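Local atomic coordinates of MxaA (Stigmatella aurantiaca, PDB entry 4W4T), a protein that probably uses NADPH to reductively release the finished chain in myxalamid biosynthesis, this chain being the terminal reductase domain of a PKS-NRPS assembly line. Residues A[275-289]-A[310-322]. Sequence-based numbering, arbitrary orientation.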
loop_
_atom_site.group_PDB
_atom_site.type_symbol
_atom_site.label_atom_id
_atom_site.label_comp_id
_atom_site.label_asym_id
_atom_site.label_seq_id
_atom_site.Cartn_x
_atom_site.Cartn_y
_atom_site.Cartn_z
ATOM N N ALA A 275 -16.831 -7.570 13.003
ATOM C CA ALA A 275 -16.975 -7.920 11.588
ATOM C C ALA A 275 -18.075 -7.067 10.969
ATOM O O ALA A 275 -18.978 -6.608 11.683
ATOM C CB ALA A 275 -17.291 -9.405 11.432
ATOM N N PRO A 276 -18.010 -6.849 9.645
ATOM C CA PRO A 276 -18.987 -5.978 8.989
ATOM C C PRO A 276 -20.236 -6.721 8.558
ATOM O O PRO A 276 -20.139 -7.863 8.105
ATOM C CB PRO A 276 -18.219 -5.467 7.766
ATOM C CG PRO A 276 -17.322 -6.599 7.415
ATOM C CD PRO A 276 -16.918 -7.232 8.721
ATOM N N SER A 277 -21.396 -6.092 8.690
ATOM C CA SER A 277 -22.583 -6.642 8.068
ATOM C C SER A 277 -22.595 -6.116 6.638
ATOM O O SER A 277 -22.756 -4.922 6.403
ATOM C CB SER A 277 -23.862 -6.264 8.825
ATOM O OG SER A 277 -23.972 -4.865 8.991
ATOM N N VAL A 278 -22.347 -7.000 5.686
ATOM C CA VAL A 278 -22.410 -6.630 4.284
ATOM C C VAL A 278 -23.596 -7.366 3.679
ATOM O O VAL A 278 -23.975 -8.432 4.169
ATOM C CB VAL A 278 -21.108 -6.967 3.542
ATOM C CG1 VAL A 278 -19.946 -6.173 4.128
ATOM C CG2 VAL A 278 -20.818 -8.454 3.625
ATOM N N ASP A 279 -24.213 -6.798 2.651
ATOM C CA ASP A 279 -25.392 -7.451 2.088
ATOM C C ASP A 279 -25.077 -8.345 0.882
ATOM O O ASP A 279 -25.986 -8.838 0.235
ATOM C CB ASP A 279 -26.451 -6.417 1.697
ATOM C CG ASP A 279 -25.895 -5.299 0.841
ATOM O OD1 ASP A 279 -24.899 -5.522 0.119
ATOM O OD2 ASP A 279 -26.468 -4.188 0.881
ATOM N N ALA A 280 -23.798 -8.561 0.589
ATOM C CA ALA A 280 -23.427 -9.406 -0.546
ATOM C C ALA A 280 -23.820 -10.872 -0.349
ATOM O O ALA A 280 -23.917 -11.360 0.780
ATOM C CB ALA A 280 -21.935 -9.308 -0.805
ATOM N N LEU A 281 -24.048 -11.572 -1.457
ATOM C CA LEU A 281 -24.173 -13.025 -1.425
ATOM C C LEU A 281 -22.777 -13.609 -1.578
ATOM O O LEU A 281 -22.300 -13.790 -2.703
ATOM C CB LEU A 281 -25.081 -13.535 -2.541
ATOM C CG LEU A 281 -26.431 -12.840 -2.671
ATOM C CD1 LEU A 281 -27.188 -13.366 -3.873
ATOM C CD2 LEU A 281 -27.229 -13.020 -1.392
ATOM N N LEU A 282 -22.132 -13.909 -0.457
ATOM C CA LEU A 282 -20.722 -14.264 -0.463
ATOM C C LEU A 282 -20.444 -15.600 -1.150
ATOM O O LEU A 282 -21.073 -16.620 -0.853
ATOM C CB LEU A 282 -20.187 -14.292 0.964
ATOM C CG LEU A 282 -20.353 -12.978 1.731
ATOM C CD1 LEU A 282 -20.121 -13.204 3.220
ATOM C CD2 LEU A 282 -19.393 -11.912 1.206
ATOM N N ASP A 283 -19.494 -15.565 -2.076
ATOM C CA ASP A 283 -18.937 -16.761 -2.684
ATOM C C ASP A 283 -17.680 -17.245 -1.963
ATOM O O ASP A 283 -16.756 -16.472 -1.730
ATOM C CB ASP A 283 -18.579 -16.502 -4.141
ATOM C CG ASP A 283 -18.067 -17.746 -4.825
ATOM O OD1 ASP A 283 -18.784 -18.756 -4.737
ATOM O OD2 ASP A 283 -16.969 -17.723 -5.442
ATOM N N LEU A 284 -17.657 -18.522 -1.609
ATOM C CA LEU A 284 -16.441 -19.176 -1.137
ATOM C C LEU A 284 -16.353 -20.509 -1.846
ATOM O O LEU A 284 -17.175 -21.399 -1.613
ATOM C CB LEU A 284 -16.438 -19.383 0.375
ATOM C CG LEU A 284 -16.167 -18.200 1.304
ATOM C CD1 LEU A 284 -17.427 -17.392 1.510
ATOM C CD2 LEU A 284 -15.677 -18.739 2.628
ATOM N N THR A 285 -15.369 -20.632 -2.726
ATOM C CA THR A 285 -15.239 -21.802 -3.582
ATOM C C THR A 285 -13.941 -22.538 -3.269
ATOM O O THR A 285 -12.865 -22.086 -3.663
ATOM C CB THR A 285 -15.248 -21.392 -5.059
ATOM O OG1 THR A 285 -16.359 -20.521 -5.314
ATOM C CG2 THR A 285 -15.354 -22.612 -5.950
ATOM N N PRO A 286 -14.031 -23.660 -2.539
ATOM C CA PRO A 286 -12.816 -24.375 -2.136
ATOM C C PRO A 286 -11.919 -24.774 -3.319
ATOM O O PRO A 286 -12.419 -25.217 -4.353
ATOM C CB PRO A 286 -13.364 -25.612 -1.438
ATOM C CG PRO A 286 -14.678 -25.142 -0.839
ATOM C CD PRO A 286 -15.245 -24.229 -1.906
ATOM N N VAL A 287 -10.614 -24.649 -3.135
ATOM C CA VAL A 287 -9.654 -24.888 -4.230
ATOM C C VAL A 287 -9.720 -26.325 -4.777
ATOM O O VAL A 287 -9.466 -26.542 -5.976
ATOM C CB VAL A 287 -8.216 -24.566 -3.786
ATOM C CG1 VAL A 287 -7.707 -25.570 -2.746
ATOM C CG2 VAL A 287 -7.284 -24.500 -5.014
ATOM N N ASP A 288 -10.103 -27.300 -3.940
ATOM C CA ASP A 288 -10.207 -28.678 -4.445
ATOM C C ASP A 288 -11.362 -28.833 -5.442
ATOM O O ASP A 288 -11.271 -29.629 -6.382
ATOM C CB ASP A 288 -10.322 -29.723 -3.317
ATOM C CG ASP A 288 -11.297 -29.327 -2.197
ATOM O OD1 ASP A 288 -11.314 -28.149 -1.797
ATOM O OD2 ASP A 288 -12.020 -30.229 -1.703
ATOM N N TYR A 289 -12.414 -28.039 -5.298
ATOM C CA TYR A 289 -13.463 -28.044 -6.311
ATOM C C TYR A 289 -13.015 -27.363 -7.611
ATOM O O TYR A 289 -13.290 -27.861 -8.700
ATOM C CB TYR A 289 -14.729 -27.371 -5.788
ATOM C CG TYR A 289 -15.773 -27.170 -6.862
ATOM C CD1 TYR A 289 -16.442 -28.260 -7.429
ATOM C CD2 TYR A 289 -16.083 -25.896 -7.319
ATOM C CE1 TYR A 289 -17.386 -28.077 -8.406
ATOM C CE2 TYR A 289 -17.037 -25.699 -8.291
ATOM C CZ TYR A 289 -17.681 -26.792 -8.836
ATOM O OH TYR A 289 -18.621 -26.596 -9.811
ATOM N N LEU A 310 -16.753 -21.350 -12.168
ATOM C CA LEU A 310 -16.381 -22.267 -11.104
ATOM C C LEU A 310 -16.556 -21.556 -9.775
ATOM O O LEU A 310 -15.593 -21.123 -9.144
ATOM C CB LEU A 310 -14.952 -22.777 -11.295
ATOM C CG LEU A 310 -14.728 -23.387 -12.681
ATOM C CD1 LEU A 310 -13.331 -24.022 -12.780
ATOM C CD2 LEU A 310 -15.816 -24.405 -12.999
ATOM N N VAL A 311 -17.820 -21.430 -9.391
ATOM C CA VAL A 311 -18.237 -20.745 -8.181
ATOM C C VAL A 311 -19.067 -21.695 -7.340
ATOM O O VAL A 311 -19.610 -22.674 -7.844
ATOM C CB VAL A 311 -19.065 -19.488 -8.498
ATOM C CG1 VAL A 311 -18.250 -18.513 -9.381
ATOM C CG2 VAL A 311 -20.360 -19.883 -9.206
ATOM N N ASN A 312 -19.168 -21.400 -6.054
ATOM C CA ASN A 312 -20.048 -22.157 -5.184
ATOM C C ASN A 312 -21.495 -21.876 -5.583
ATOM O O ASN A 312 -21.930 -20.723 -5.571
ATOM C CB ASN A 312 -19.793 -21.795 -3.722
ATOM C CG ASN A 312 -20.261 -22.879 -2.764
ATOM O OD1 ASN A 312 -21.265 -23.540 -3.013
ATOM N ND2 ASN A 312 -19.525 -23.074 -1.682
ATOM N N PRO A 313 -22.246 -22.929 -5.951
ATOM C CA PRO A 313 -23.668 -22.771 -6.283
ATOM C C PRO A 313 -24.490 -22.223 -5.111
ATOM O O PRO A 313 -25.547 -21.628 -5.330
ATOM C CB PRO A 313 -24.112 -24.202 -6.632
ATOM C CG PRO A 313 -22.850 -24.933 -6.938
ATOM C CD PRO A 313 -21.817 -24.335 -6.040
ATOM N N GLN A 314 -24.011 -22.428 -3.888
ATOM C CA GLN A 314 -24.713 -21.949 -2.695
ATOM C C GLN A 314 -23.982 -20.747 -2.099
ATOM O O GLN A 314 -22.829 -20.864 -1.713
ATOM C CB GLN A 314 -24.832 -23.079 -1.656
ATOM C CG GLN A 314 -25.278 -22.648 -0.234
ATOM C CD GLN A 314 -24.231 -22.956 0.864
ATOM O OE1 GLN A 314 -23.065 -23.270 0.575
ATOM N NE2 GLN A 314 -24.652 -22.859 2.133
ATOM N N PHE A 315 -24.622 -19.587 -2.046
ATOM C CA PHE A 315 -23.984 -18.428 -1.409
ATOM C C PHE A 315 -24.078 -18.541 0.111
ATOM O O PHE A 315 -24.879 -19.309 0.641
ATOM C CB PHE A 315 -24.623 -17.106 -1.873
ATOM C CG PHE A 315 -26.029 -16.898 -1.363
ATOM C CD1 PHE A 315 -26.263 -16.321 -0.118
ATOM C CD2 PHE A 315 -27.115 -17.278 -2.126
ATOM C CE1 PHE A 315 -27.561 -16.141 0.353
ATOM C CE2 PHE A 315 -28.412 -17.096 -1.661
ATOM C CZ PHE A 315 -28.634 -16.523 -0.424
ATOM N N VAL A 316 -23.263 -17.769 0.814
ATOM C CA VAL A 316 -23.400 -17.673 2.257
ATOM C C VAL A 316 -23.650 -16.199 2.578
ATOM O O VAL A 316 -23.167 -15.322 1.867
ATOM C CB VAL A 316 -22.139 -18.220 2.995
ATOM C CG1 VAL A 316 -20.937 -17.354 2.716
ATOM C CG2 VAL A 316 -22.383 -18.315 4.498
ATOM N N ARG A 317 -24.445 -15.925 3.607
ATOM C CA ARG A 317 -24.634 -14.549 4.043
ATOM C C ARG A 317 -23.572 -14.205 5.078
ATOM O O ARG A 317 -23.063 -15.094 5.755
ATOM C CB ARG A 317 -26.045 -14.351 4.605
ATOM C CG ARG A 317 -27.111 -14.481 3.528
ATOM C CD ARG A 317 -28.514 -14.405 4.073
ATOM N NE ARG A 317 -28.766 -15.445 5.062
ATOM C CZ ARG A 317 -28.812 -15.219 6.367
ATOM N NH1 ARG A 317 -28.624 -13.987 6.813
ATOM N NH2 ARG A 317 -29.042 -16.214 7.215
ATOM N N ALA A 318 -23.222 -12.928 5.181
ATOM C CA ALA A 318 -22.211 -12.505 6.144
ATOM C C ALA A 318 -22.552 -12.925 7.580
ATOM O O ALA A 318 -21.672 -13.369 8.324
ATOM C CB ALA A 318 -22.016 -10.995 6.077
ATOM N N ASP A 319 -23.812 -12.787 7.987
ATOM C CA ASP A 319 -24.128 -13.092 9.384
ATOM C C ASP A 319 -23.990 -14.589 9.661
ATOM O O ASP A 319 -23.697 -14.983 10.784
ATOM C CB ASP A 319 -25.529 -12.579 9.790
ATOM C CG ASP A 319 -26.665 -13.149 8.941
ATOM O OD1 ASP A 319 -26.488 -14.175 8.257
ATOM O OD2 ASP A 319 -27.772 -12.559 8.967
ATOM N N GLU A 320 -24.169 -15.418 8.636
ATOM C CA GLU A 320 -23.895 -16.850 8.787
ATOM C C GLU A 320 -22.393 -17.079 8.984
ATOM O O GLU A 320 -21.971 -17.861 9.843
ATOM C CB GLU A 320 -24.405 -17.640 7.571
ATOM C CG GLU A 320 -25.898 -17.493 7.312
ATOM C CD GLU A 320 -26.365 -18.244 6.073
ATOM O OE1 GLU A 320 -25.863 -17.963 4.953
ATOM O OE2 GLU A 320 -27.245 -19.117 6.225
HETATM N N MSE A 321 -21.581 -16.382 8.198
HETATM C CA MSE A 321 -20.136 -16.469 8.364
HETATM C C MSE A 321 -19.729 -16.143 9.794
HETATM O O MSE A 321 -18.944 -16.858 10.394
HETATM C CB MSE A 321 -19.417 -15.529 7.395
HETATM C CG MSE A 321 -19.273 -16.048 6.003
HETATM SE SE MSE A 321 -18.068 -17.614 5.950
HETATM C CE MSE A 321 -16.508 -16.909 6.854
ATOM N N TRP A 322 -20.251 -15.055 10.352
ATOM C CA TRP A 322 -19.836 -14.698 11.698
ATOM C C TRP A 322 -20.343 -15.741 12.691
ATOM O O TRP A 322 -19.633 -16.076 13.639
ATOM C CB TRP A 322 -20.317 -13.290 12.079
ATOM C CG TRP A 322 -20.175 -12.265 10.977
ATOM C CD1 TRP A 322 -21.091 -11.308 10.639
ATOM C CD2 TRP A 322 -19.072 -12.104 10.070
ATOM N NE1 TRP A 322 -20.622 -10.556 9.582
ATOM C CE2 TRP A 322 -19.393 -11.028 9.209
ATOM C CE3 TRP A 322 -17.846 -12.756 9.900
ATOM C CZ2 TRP A 322 -18.529 -10.596 8.195
ATOM C CZ3 TRP A 322 -16.994 -12.328 8.889
ATOM C CH2 TRP A 322 -17.337 -11.254 8.056
HETATM O O HOH W 1 -24.249 -10.956 3.226
HETATM O O HOH W 2 -20.376 -19.338 -1.067
HETATM O O HOH W 3 -21.380 -18.337 -4.105
HETATM O O HOH W 4 -19.528 -23.979 -10.243
#
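Leu282 and Val316 pair as a single antiparallel hydrogen-bonded bridge, Val316 N reaching Leu282 O at 3.0 Å and Leu282 N returning to Val316 O, while farther along strand 275-277 and helix 318-322 run roughly antiparallel (153°), their axes 8.7 Å apart. On the side of the bridge toward Thr285, Asn312 carries the polar grip. Its CG lies anti to the backbone N (chi1 -158°), carrying the amide toward Leu284. Leu284 O lies almost in the amide plane, 2.9 Å from Asn312 ND2, with an N-H...O angle of 168°. The backbone N of Asn312 gives to Asp283 OD1 on the syn lone pair, and more weakly to Thr285 OG1. The threonine hydroxyl donates to Asp283 OD2, which Arg246 N of strand 239-248 also binds. OD1 of Asn312 closes an Asx turn with Gln314 N.

Apolar groups flank the bridge: Leu281 CD2 sits over one face of Phe315, and Leu282 CD1 lies 3.7 Å from Ala318 CA, near CG of selenomethionine Met321. One water links Val278 O and Ala280 O to Ala318 N. Ala275 CB lies 3.4 Å above the centre of the six-membered ring of Trp322, whose NE1 makes a weak bond to Pro276 O. The two segments thus join the parallel Rossmann-type sheet, where Leu310 comes within about 7 Å of the NADPH-binding Leu67 (side chains), to helix 318-328 and the two-stranded sheet of 274-277 and 333-336, consistent with the extended short-chain dehydrogenase fold.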